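Local coordinates for uncharacterized protein (Bacillus thuringiensis serovar kurstaki, PDB 4XHN) that is of unknown function but probably binds and hydrolyses ATP as a member of the actin-like family, at residues N19-I24 / S35-T40; L237-S242 / G263-I268; G372-G377 / Q397-F402. The protein carries 2 engineered substitutions. One frame throughout, in Å; residues are numbered along the deposited sequence.

Contact 1 of 3, residues N19-I24 / S35-T40; sequences NIKAKI and SFAIPT. With ANP (phosphoaminophosphonic acid-adenylate ester), chain C.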
loop_
_atom_site.group_PDB
_atom_site.type_symbol
_atom_site.label_atom_id
_atom_site.label_comp_id
_atom_site.label_asym_id
_atom_site.label_seq_id
_atom_site.Cartn_x
_atom_site.Cartn_y
_atom_site.Cartn_z
ATOM N N ASN A 19 -6.128 -3.047 -5.770
ATOM C CA ASN A 19 -7.455 -3.567 -5.459
ATOM C C ASN A 19 -7.631 -3.839 -3.971
ATOM O O ASN A 19 -8.747 -4.044 -3.497
ATOM C CB ASN A 19 -7.730 -4.842 -6.256
ATOM C CG ASN A 19 -7.788 -4.593 -7.749
ATOM O OD1 ASN A 19 -8.008 -3.468 -8.194
ATOM N ND2 ASN A 19 -7.597 -5.647 -8.532
ATOM N N ILE A 20 -6.524 -3.840 -3.238
ATOM C CA ILE A 20 -6.572 -4.067 -1.800
ATOM C C ILE A 20 -6.627 -2.743 -1.052
ATOM O O ILE A 20 -7.604 -2.446 -0.363
ATOM C CB ILE A 20 -5.353 -4.873 -1.308
ATOM C CG1 ILE A 20 -5.223 -6.178 -2.095
ATOM C CG2 ILE A 20 -5.466 -5.152 0.182
ATOM C CD1 ILE A 20 -6.465 -7.044 -2.051
ATOM N N LYS A 21 -5.571 -1.949 -1.197
ATOM C CA LYS A 21 -5.455 -0.688 -0.480
ATOM C C LYS A 21 -5.047 0.457 -1.398
ATOM O O LYS A 21 -4.485 0.245 -2.472
ATOM C CB LYS A 21 -4.437 -0.813 0.663
ATOM C CG LYS A 21 -4.717 -1.937 1.650
ATOM C CD LYS A 21 -3.835 -1.839 2.890
ATOM C CE LYS A 21 -2.468 -2.470 2.680
ATOM N NZ LYS A 21 -2.551 -3.950 2.531
ATOM N N ALA A 22 -5.351 1.674 -0.965
ATOM C CA ALA A 22 -4.750 2.865 -1.542
ATOM C C ALA A 22 -3.668 3.338 -0.584
ATOM O O ALA A 22 -3.966 3.794 0.519
ATOM C CB ALA A 22 -5.788 3.951 -1.770
ATOM N N LYS A 23 -2.412 3.207 -0.991
ATOM C CA LYS A 23 -1.307 3.589 -0.120
ATOM C C LYS A 23 -0.791 4.987 -0.441
ATOM O O LYS A 23 -0.706 5.382 -1.605
ATOM C CB LYS A 23 -0.173 2.563 -0.214
ATOM C CG LYS A 23 -0.439 1.302 0.600
ATOM C CD LYS A 23 0.699 0.299 0.515
ATOM C CE LYS A 23 0.609 -0.529 -0.753
ATOM N NZ LYS A 23 1.499 -1.723 -0.694
ATOM N N ILE A 24 -0.462 5.732 0.609
ATOM C CA ILE A 24 0.064 7.082 0.470
ATOM C C ILE A 24 1.277 7.271 1.372
ATOM O O ILE A 24 1.277 6.856 2.530
ATOM C CB ILE A 24 -1.011 8.150 0.809
ATOM C CG1 ILE A 24 -0.388 9.536 1.009
ATOM C CG2 ILE A 24 -1.762 7.765 2.066
ATOM C CD1 ILE A 24 0.280 10.111 -0.219
ATOM N N SER A 35 3.115 7.547 6.397
ATOM C CA SER A 35 2.420 6.644 5.489
ATOM C C SER A 35 1.195 5.992 6.120
ATOM O O SER A 35 1.203 5.640 7.298
ATOM C CB SER A 35 3.376 5.554 4.992
ATOM O OG SER A 35 4.387 6.098 4.161
ATOM N N PHE A 36 0.144 5.840 5.321
ATOM C CA PHE A 36 -1.022 5.066 5.726
ATOM C C PHE A 36 -1.748 4.520 4.501
ATOM O O PHE A 36 -1.450 4.903 3.371
ATOM C CB PHE A 36 -1.970 5.904 6.593
ATOM C CG PHE A 36 -2.456 7.167 5.936
ATOM C CD1 PHE A 36 -1.763 8.358 6.096
ATOM C CD2 PHE A 36 -3.622 7.172 5.184
ATOM C CE1 PHE A 36 -2.214 9.524 5.504
ATOM C CE2 PHE A 36 -4.079 8.335 4.592
ATOM C CZ PHE A 36 -3.373 9.512 4.750
ATOM N N ALA A 37 -2.692 3.614 4.729
ATOM C CA ALA A 37 -3.405 2.974 3.632
ATOM C C ALA A 37 -4.906 2.944 3.878
ATOM O O ALA A 37 -5.366 2.517 4.936
ATOM C CB ALA A 37 -2.881 1.567 3.415
ATOM N N ILE A 38 -5.663 3.410 2.893
ATOM C CA ILE A 38 -7.115 3.321 2.941
ATOM C C ILE A 38 -7.585 2.158 2.080
ATOM O O ILE A 38 -7.334 2.138 0.874
ATOM C CB ILE A 38 -7.789 4.617 2.458
ATOM C CG1 ILE A 38 -7.478 5.768 3.417
ATOM C CG2 ILE A 38 -9.292 4.420 2.336
ATOM C CD1 ILE A 38 -8.247 7.033 3.114
ATOM N N PRO A 39 -8.253 1.176 2.703
ATOM C CA PRO A 39 -8.822 0.029 1.989
ATOM C C PRO A 39 -9.677 0.475 0.809
ATOM O O PRO A 39 -10.445 1.428 0.936
ATOM C CB PRO A 39 -9.673 -0.660 3.057
ATOM C CG PRO A 39 -8.998 -0.315 4.337
ATOM C CD PRO A 39 -8.474 1.083 4.157
ATOM N N THR A 40 -9.531 -0.198 -0.327
ATOM C CA THR A 40 -10.271 0.172 -1.526
ATOM C C THR A 40 -11.704 -0.345 -1.433
ATOM O O THR A 40 -12.084 -1.308 -2.098
ATOM C CB THR A 40 -9.585 -0.367 -2.797
ATOM O OG1 THR A 40 -8.192 -0.032 -2.761
ATOM C CG2 THR A 40 -10.207 0.241 -4.046
HETATM P PG ANP C . -1.325 -5.241 -3.523
HETATM O O1G ANP C . -1.551 -6.620 -4.055
HETATM O O2G ANP C . 0.214 -4.894 -3.589
HETATM O O3G ANP C . -2.134 -4.204 -4.405
HETATM P PB ANP C . -0.878 -4.209 -0.966
HETATM O O1B ANP C . -1.738 -3.098 -0.301
HETATM O O2B ANP C . 0.184 -3.570 -1.802
HETATM N N3B ANP C . -1.877 -5.158 -1.925
HETATM P PA ANP C . 1.097 -4.730 0.908
HETATM O O1A ANP C . 1.005 -3.396 1.547
HETATM O O2A ANP C . 2.264 -4.866 -0.075
HETATM O O3A ANP C . -0.232 -5.120 0.123
HETATM O "O5'" ANP C . 1.174 -5.823 2.049
HETATM C "C5'" ANP C . 1.419 -7.203 1.701
HETATM C "C4'" ANP C . 1.142 -8.091 2.889
HETATM O "O4'" ANP C . 2.149 -7.884 3.909
HETATM C "C3'" ANP C . -0.211 -7.877 3.572
HETATM O "O3'" ANP C . -0.771 -9.137 3.925
HETATM C "C2'" ANP C . 0.165 -7.076 4.820
HETATM O "O2'" ANP C . -0.772 -7.225 5.880
HETATM C "C1'" ANP C . 1.504 -7.719 5.153
HETATM N N9 ANP C . 2.357 -6.937 6.041
HETATM C C8 ANP C . 2.600 -5.590 6.004
HETATM N N7 ANP C . 3.411 -5.162 6.945
HETATM C C5 ANP C . 3.717 -6.318 7.651
HETATM C C6 ANP C . 4.536 -6.547 8.780
HETATM N N6 ANP C . 5.219 -5.592 9.412
HETATM N N1 ANP C . 4.631 -7.818 9.233
HETATM C C2 ANP C . 3.950 -8.780 8.604
HETATM N N3 ANP C . 3.149 -8.681 7.539
HETATM C C4 ANP C . 3.078 -7.415 7.110
#

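Contact 2 of 3, residues L237-S242 / G263-I268; sequences LGAGTS and GTNKYI. With ANP (phosphoaminophosphonic acid-adenylate ester), chain C.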
loop_
_atom_site.group_PDB
_atom_site.type_symbol
_atom_site.label_atom_id
_atom_site.label_comp_id
_atom_site.label_asym_id
_atom_site.label_seq_id
_atom_site.Cartn_x
_atom_site.Cartn_y
_atom_site.Cartn_z
ATOM N N LEU A 237 5.896 -7.307 -3.418
ATOM C CA LEU A 237 5.117 -8.440 -2.929
ATOM C C LEU A 237 3.925 -7.960 -2.105
ATOM O O LEU A 237 4.080 -7.530 -0.962
ATOM C CB LEU A 237 6.001 -9.380 -2.104
ATOM C CG LEU A 237 7.320 -9.838 -2.746
ATOM C CD1 LEU A 237 7.868 -11.063 -2.030
ATOM C CD2 LEU A 237 7.169 -10.115 -4.238
ATOM N N GLY A 238 2.735 -8.043 -2.695
ATOM C CA GLY A 238 1.540 -7.476 -2.092
ATOM C C GLY A 238 0.538 -8.474 -1.542
ATOM O O GLY A 238 0.805 -9.675 -1.472
ATOM N N ALA A 239 -0.630 -7.965 -1.162
ATOM C CA ALA A 239 -1.653 -8.761 -0.486
ATOM C C ALA A 239 -2.375 -9.724 -1.425
ATOM O O ALA A 239 -2.489 -10.913 -1.131
ATOM C CB ALA A 239 -2.660 -7.845 0.192
ATOM N N GLY A 240 -2.872 -9.209 -2.544
ATOM C CA GLY A 240 -3.589 -10.034 -3.496
ATOM C C GLY A 240 -2.804 -10.301 -4.758
ATOM O O GLY A 240 -3.123 -11.211 -5.524
ATOM N N THR A 241 -1.772 -9.497 -4.984
ATOM C CA THR A 241 -0.958 -9.625 -6.191
ATOM C C THR A 241 0.536 -9.610 -5.876
ATOM O O THR A 241 0.935 -9.382 -4.730
ATOM C CB THR A 241 -1.244 -8.492 -7.183
ATOM O OG1 THR A 241 -0.800 -7.252 -6.614
ATOM C CG2 THR A 241 -2.727 -8.403 -7.509
ATOM N N SER A 242 1.339 -9.857 -6.908
ATOM C CA SER A 242 2.788 -9.747 -6.844
ATOM C C SER A 242 3.284 -9.151 -8.159
ATOM O O SER A 242 3.087 -9.732 -9.236
ATOM C CB SER A 242 3.444 -11.120 -6.584
ATOM O OG SER A 242 4.768 -10.988 -6.107
ATOM N N GLY A 263 -0.163 -13.380 -3.954
ATOM C CA GLY A 263 -0.283 -12.475 -2.827
ATOM C C GLY A 263 -0.251 -13.203 -1.499
ATOM O O GLY A 263 -0.394 -14.423 -1.445
ATOM N N THR A 264 -0.065 -12.447 -0.424
ATOM C CA THR A 264 -0.012 -13.012 0.916
ATOM C C THR A 264 -1.374 -13.520 1.376
ATOM O O THR A 264 -1.457 -14.408 2.224
ATOM C CB THR A 264 0.496 -11.981 1.942
ATOM O OG1 THR A 264 -0.373 -10.841 1.942
ATOM C CG2 THR A 264 1.909 -11.532 1.601
ATOM N N ASN A 265 -2.436 -12.958 0.803
ATOM C CA ASN A 265 -3.800 -13.201 1.274
ATOM C C ASN A 265 -4.230 -14.666 1.317
ATOM O O ASN A 265 -4.773 -15.120 2.325
ATOM C CB ASN A 265 -4.794 -12.416 0.417
ATOM C CG ASN A 265 -4.935 -10.974 0.869
ATOM O OD1 ASN A 265 -4.240 -10.526 1.782
ATOM N ND2 ASN A 265 -5.839 -10.239 0.230
ATOM N N LYS A 266 -4.000 -15.399 0.232
ATOM C CA LYS A 266 -4.379 -16.807 0.180
ATOM C C LYS A 266 -3.691 -17.603 1.288
ATOM O O LYS A 266 -4.287 -18.498 1.890
ATOM C CB LYS A 266 -4.048 -17.408 -1.190
ATOM C CG LYS A 266 -5.042 -17.043 -2.287
ATOM C CD LYS A 266 -4.689 -17.703 -3.615
ATOM C CE LYS A 266 -3.441 -17.086 -4.225
ATOM N NZ LYS A 266 -3.020 -17.793 -5.467
ATOM N N TYR A 267 -2.438 -17.257 1.565
ATOM C CA TYR A 267 -1.661 -17.927 2.599
ATOM C C TYR A 267 -2.177 -17.561 3.982
ATOM O O TYR A 267 -2.199 -18.393 4.889
ATOM C CB TYR A 267 -0.180 -17.570 2.473
ATOM C CG TYR A 267 0.428 -17.985 1.155
ATOM C CD1 TYR A 267 1.166 -19.155 1.048
ATOM C CD2 TYR A 267 0.257 -17.211 0.014
ATOM C CE1 TYR A 267 1.721 -19.542 -0.155
ATOM C CE2 TYR A 267 0.808 -17.589 -1.194
ATOM C CZ TYR A 267 1.540 -18.755 -1.273
ATOM O OH TYR A 267 2.090 -19.136 -2.475
ATOM N N ILE A 268 -2.587 -16.308 4.135
ATOM C CA ILE A 268 -3.185 -15.841 5.378
ATOM C C ILE A 268 -4.503 -16.566 5.635
ATOM O O ILE A 268 -4.754 -17.038 6.746
ATOM C CB ILE A 268 -3.419 -14.317 5.349
ATOM C CG1 ILE A 268 -2.076 -13.582 5.332
ATOM C CG2 ILE A 268 -4.252 -13.875 6.542
ATOM C CD1 ILE A 268 -2.197 -12.084 5.153
HETATM P PG ANP C . -1.325 -5.241 -3.523
HETATM O O1G ANP C . -1.551 -6.620 -4.055
HETATM O O2G ANP C . 0.214 -4.894 -3.589
HETATM O O3G ANP C . -2.134 -4.204 -4.405
HETATM P PB ANP C . -0.878 -4.209 -0.966
HETATM O O1B ANP C . -1.738 -3.098 -0.301
HETATM O O2B ANP C . 0.184 -3.570 -1.802
HETATM N N3B ANP C . -1.877 -5.158 -1.925
HETATM P PA ANP C . 1.097 -4.730 0.908
HETATM O O1A ANP C . 1.005 -3.396 1.547
HETATM O O2A ANP C . 2.264 -4.866 -0.075
HETATM O O3A ANP C . -0.232 -5.120 0.123
HETATM O "O5'" ANP C . 1.174 -5.823 2.049
HETATM C "C5'" ANP C . 1.419 -7.203 1.701
HETATM C "C4'" ANP C . 1.142 -8.091 2.889
HETATM O "O4'" ANP C . 2.149 -7.884 3.909
HETATM C "C3'" ANP C . -0.211 -7.877 3.572
HETATM O "O3'" ANP C . -0.771 -9.137 3.925
HETATM C "C2'" ANP C . 0.165 -7.076 4.820
HETATM O "O2'" ANP C . -0.772 -7.225 5.880
HETATM C "C1'" ANP C . 1.504 -7.719 5.153
HETATM N N9 ANP C . 2.357 -6.937 6.041
HETATM C C8 ANP C . 2.600 -5.590 6.004
HETATM N N7 ANP C . 3.411 -5.162 6.945
HETATM C C5 ANP C . 3.717 -6.318 7.651
HETATM C C6 ANP C . 4.536 -6.547 8.780
HETATM N N6 ANP C . 5.219 -5.592 9.412
HETATM N N1 ANP C . 4.631 -7.818 9.233
HETATM C C2 ANP C . 3.950 -8.780 8.604
HETATM N N3 ANP C . 3.149 -8.681 7.539
HETATM C C4 ANP C . 3.078 -7.415 7.110
#

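Contact 3 of 3, residues G372-G377 / Q397-F402; sequences GGVLFG and QESAYF. With ANP (phosphoaminophosphonic acid-adenylate ester), chain C.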
loop_
_atom_site.group_PDB
_atom_site.type_symbol
_atom_site.label_atom_id
_atom_site.label_comp_id
_atom_site.label_asym_id
_atom_site.label_seq_id
_atom_site.Cartn_x
_atom_site.Cartn_y
_atom_site.Cartn_z
ATOM N N GLY A 372 4.910 -5.625 1.507
ATOM C CA GLY A 372 4.622 -6.210 2.804
ATOM C C GLY A 372 4.903 -7.700 2.876
ATOM O O GLY A 372 5.081 -8.250 3.963
ATOM N N GLY A 373 4.935 -8.357 1.720
ATOM C CA GLY A 373 5.231 -9.778 1.654
ATOM C C GLY A 373 6.620 -10.102 2.165
ATOM O O GLY A 373 6.867 -11.198 2.667
ATOM N N VAL A 374 7.531 -9.141 2.030
ATOM C CA VAL A 374 8.870 -9.259 2.594
ATOM C C VAL A 374 8.775 -9.400 4.109
ATOM O O VAL A 374 9.587 -10.078 4.739
ATOM C CB VAL A 374 9.741 -8.038 2.228
ATOM C CG1 VAL A 374 11.061 -8.053 2.985
ATOM C CG2 VAL A 374 9.985 -7.997 0.731
ATOM N N LEU A 375 7.756 -8.770 4.685
ATOM C CA LEU A 375 7.557 -8.787 6.128
ATOM C C LEU A 375 6.767 -10.010 6.590
ATOM O O LEU A 375 7.156 -10.677 7.550
ATOM C CB LEU A 375 6.856 -7.506 6.570
ATOM C CG LEU A 375 7.679 -6.227 6.407
ATOM C CD1 LEU A 375 6.794 -4.995 6.504
ATOM C CD2 LEU A 375 8.782 -6.182 7.450
ATOM N N PHE A 376 5.658 -10.298 5.912
ATOM C CA PHE A 376 4.847 -11.466 6.244
ATOM C C PHE A 376 5.666 -12.747 6.139
ATOM O O PHE A 376 5.568 -13.628 6.991
ATOM C CB PHE A 376 3.619 -11.555 5.335
ATOM C CG PHE A 376 2.823 -12.822 5.510
ATOM C CD1 PHE A 376 1.993 -12.990 6.606
ATOM C CD2 PHE A 376 2.905 -13.843 4.576
ATOM C CE1 PHE A 376 1.261 -14.157 6.767
ATOM C CE2 PHE A 376 2.176 -15.011 4.730
ATOM C CZ PHE A 376 1.354 -15.168 5.826
ATOM N N GLY A 377 6.481 -12.838 5.094
ATOM C CA GLY A 377 7.304 -14.012 4.878
ATOM C C GLY A 377 8.739 -13.818 5.323
ATOM O O GLY A 377 9.625 -14.557 4.894
ATOM N N GLN A 397 11.709 -2.294 7.639
ATOM C CA GLN A 397 10.402 -2.139 8.273
ATOM C C GLN A 397 9.489 -1.201 7.481
ATOM O O GLN A 397 8.319 -1.031 7.823
ATOM C CB GLN A 397 10.555 -1.643 9.712
ATOM C CG GLN A 397 10.117 -2.669 10.751
ATOM C CD GLN A 397 10.437 -2.250 12.174
ATOM O OE1 GLN A 397 9.724 -1.442 12.771
ATOM N NE2 GLN A 397 11.512 -2.802 12.725
ATOM N N GLU A 398 10.022 -0.603 6.421
ATOM C CA GLU A 398 9.228 0.253 5.547
ATOM C C GLU A 398 9.048 -0.378 4.167
ATOM O O GLU A 398 8.744 0.310 3.192
ATOM C CB GLU A 398 9.872 1.632 5.418
ATOM C CG GLU A 398 9.491 2.586 6.535
ATOM C CD GLU A 398 10.679 3.345 7.085
ATOM O OE1 GLU A 398 11.736 3.364 6.418
ATOM O OE2 GLU A 398 10.556 3.920 8.187
ATOM N N SER A 399 9.229 -1.694 4.101
ATOM C CA SER A 399 9.125 -2.432 2.846
ATOM C C SER A 399 7.718 -2.398 2.249
ATOM O O SER A 399 7.559 -2.427 1.030
ATOM C CB SER A 399 9.560 -3.883 3.050
ATOM O OG SER A 399 9.207 -4.680 1.934
ATOM N N ALA A 400 6.703 -2.337 3.103
ATOM C CA ALA A 400 5.315 -2.335 2.640
ATOM C C ALA A 400 4.994 -1.095 1.812
ATOM O O ALA A 400 4.255 -1.168 0.828
ATOM C CB ALA A 400 4.357 -2.438 3.820
ATOM N N TYR A 401 5.552 0.042 2.213
ATOM C CA TYR A 401 5.285 1.300 1.530
ATOM C C TYR A 401 6.414 1.700 0.592
ATOM O O TYR A 401 6.560 2.875 0.263
ATOM C CB TYR A 401 5.042 2.413 2.548
ATOM C CG TYR A 401 3.717 2.293 3.253
ATOM C CD1 TYR A 401 2.552 2.749 2.654
ATOM C CD2 TYR A 401 3.627 1.718 4.512
ATOM C CE1 TYR A 401 1.333 2.642 3.291
ATOM C CE2 TYR A 401 2.413 1.605 5.156
ATOM C CZ TYR A 401 1.269 2.068 4.541
ATOM O OH TYR A 401 0.055 1.959 5.176
ATOM N N PHE A 402 7.198 0.718 0.155
ATOM C CA PHE A 402 8.365 0.981 -0.681
ATOM C C PHE A 402 8.024 1.797 -1.922
ATOM O O PHE A 402 8.712 2.764 -2.250
ATOM C CB PHE A 402 9.022 -0.334 -1.100
ATOM C CG PHE A 402 10.241 -0.155 -1.959
ATOM C CD1 PHE A 402 11.486 0.030 -1.383
ATOM C CD2 PHE A 402 10.144 -0.177 -3.342
ATOM C CE1 PHE A 402 12.612 0.194 -2.168
ATOM C CE2 PHE A 402 11.267 -0.010 -4.134
ATOM C CZ PHE A 402 12.502 0.174 -3.545
HETATM P PG ANP C . -1.325 -5.241 -3.523
HETATM O O1G ANP C . -1.551 -6.620 -4.055
HETATM O O2G ANP C . 0.214 -4.894 -3.589
HETATM O O3G ANP C . -2.134 -4.204 -4.405
HETATM P PB ANP C . -0.878 -4.209 -0.966
HETATM O O1B ANP C . -1.738 -3.098 -0.301
HETATM O O2B ANP C . 0.184 -3.570 -1.802
HETATM N N3B ANP C . -1.877 -5.158 -1.925
HETATM P PA ANP C . 1.097 -4.730 0.908
HETATM O O1A ANP C . 1.005 -3.396 1.547
HETATM O O2A ANP C . 2.264 -4.866 -0.075
HETATM O O3A ANP C . -0.232 -5.120 0.123
HETATM O "O5'" ANP C . 1.174 -5.823 2.049
HETATM C "C5'" ANP C . 1.419 -7.203 1.701
HETATM C "C4'" ANP C . 1.142 -8.091 2.889
HETATM O "O4'" ANP C . 2.149 -7.884 3.909
HETATM C "C3'" ANP C . -0.211 -7.877 3.572
HETATM O "O3'" ANP C . -0.771 -9.137 3.925
HETATM C "C2'" ANP C . 0.165 -7.076 4.820
HETATM O "O2'" ANP C . -0.772 -7.225 5.880
HETATM C "C1'" ANP C . 1.504 -7.719 5.153
HETATM N N9 ANP C . 2.357 -6.937 6.041
HETATM C C8 ANP C . 2.600 -5.590 6.004
HETATM N N7 ANP C . 3.411 -5.162 6.945
HETATM C C5 ANP C . 3.717 -6.318 7.651
HETATM C C6 ANP C . 4.536 -6.547 8.780
HETATM N N6 ANP C . 5.219 -5.592 9.412
HETATM N N1 ANP C . 4.631 -7.818 9.233
HETATM C C2 ANP C . 3.950 -8.780 8.604
HETATM N N3 ANP C . 3.149 -8.681 7.539
HETATM C C4 ANP C . 3.078 -7.415 7.110
#

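Contact 1 of 3, residues N19-I24 / S35-T40
The methyl of Ala37 lies against the chains of two lysines from the neighbouring strand, both reaching past it to the nucleotide phosphates. Ala37 CB is 3.6 Å from Lys21 CD and 3.7 Å from Lys23 CG. In Lys21 the bends at chi3 (-84°) and chi4 carry the end of the chain alongside O1B of the beta-phosphate, to which NZ makes a weak bond; Lys23 bends only at chi3, and its NZ bonds both O1A of the alpha-phosphate, at 2.8 Å, and O2B of the beta-phosphate. Around these lysines runs an antiparallel ladder. In the hydrogen-bonded pair Ala22-Ile38, Ala22 N reaches Ile38 O at 2.7 Å, and beyond the strand end Thr40 N donates almost straight to Ile20 O. On the sheet face of Ala22 and Ile38, Ile24 CG2 sits over the centre of the Phe36 ring, a CH-pi contact. The segment 19-24 takes in the end of the turn between strands 13-17 and 21-27, consistent with the phosphate-1 loop of actin-like ATPases. Helix 124-140 covers Phe36 and Ile38, strand 13-17 flanks 21-27 on its other edge, and Tyr401 of the loop before helix 402-414 packs on Lys23 and Ala37.

Contact 2 of 3, residues L237-S242 / G263-I268
Backbone hydrogen bonds join the tight turn Gly238-Thr241 to the first turn of helix 264-279. Thr264 N donates to Gly238 O at 3.1 Å and Asn265 N to Ala239 O at 2.8 Å, each donor lying in the plane of its acceptor carbonyl, so two successive amides at the start of the helix are used by two successive carbonyls of the turn.

CA-H...O contacts fall at the same place. Gly263 CA lies between the same two oxygens, 3.3 Å from Gly238 O and 3.2 Å from Ala239 O, an approach made possible by the lack of a side chain at Gly263. The sequence LGAGTS, placed between two antiparallel strands, probably corresponds to the phosphate-2 loop of the actin/Hsp70 fold, and its other rim faces the nucleotide.

Van der Waals contact comes chiefly from Asn265, whose CB and CG lie against Ala239 O while OD1 comes alongside Ala239 CB at 3.5 Å. Ile20 of the first domain packs on both Ala239 and Asn265, and Ile268 CD1 touches the ribose at O3'.

Polar bonds to the ligand complete the set. The gamma-phosphate oxygen O1G receives Gly240 N, Thr241 N at 3.0 Å and Thr241 OG1 at 2.7 Å, three donors on one atom; Ala239 N adds a weak bond to the bridging O3A. Thr264 has its OG1 between the backbone N and the carbonyl carbon (chi1 59°), and in that position the hydroxyl meets the ribose O3' at 2.6 Å.

Contact 3 of 3, residues G372-G377 / Q397-F402
Leu375 bridges the adenine and the loop of Ala400. Its CB stands above one face of the base, 3.3 Å from C6 and close to N1. CG, turned beside the backbone N and anti to the carbonyl carbon (chi1 -67°), continues on the same side of the base toward the exocyclic amine. There the chain forks. CD1 reaches out past the edge carrying N6 and N7, 3.4 Å from each, and on its other flank meets the Ala400 methyl, CB, at 4.4 Å; CD2 heads to the second segment and touches Gln397 CA at the limit of contact. Leu375 thus covers the six-membered ring near C6 and overhangs the N6/N7 edge, and is itself backed by the loop 397-402.

The short helix 373-376 follows the glycine-rich run after strand 366-370, consistent with the adenosine motif of actin-like ATPases. Gly372 N donates to O2A of the alpha-phosphate at 3.2 Å, nearly straight at 164°, while Ala400 CA lies 3.5 Å from Gly372 N. Gly372 O takes both Leu375 N and Phe376 N. Two residues on, Val374 packs against Ser399: Val374 CB is 3.4 Å from Ser399 OG, a van der Waals contact; the hydroxyl's hydrogen-bond partner is Gly371 O. Phe376 points to the other side, toward helix 264-279 and Tyr347.

All three contacts meet at one nucleotide, overlapping at the phosphates. Contact 1 lies nearest the centre of the chain, about 5 Å from it to the contact's own centre, and belongs to the eight-stranded sheet of the first domain; contacts 2 and 3 join loops and short helices around the five-stranded sheet of the second. Contact 3 is buried, the other two only partly. Their chemistry differs accordingly: contact 1 is a strand ladder with lysines for the phosphates, contact 2 a backbone-to-backbone pairing with hydroxyls and amides, contact 3 mainly apolar. Leu237 O to Gly373 N connects 2 with 3, while Lys23 NZ to Ala400 O, a probable hydrogen bond, joins 1 with 3.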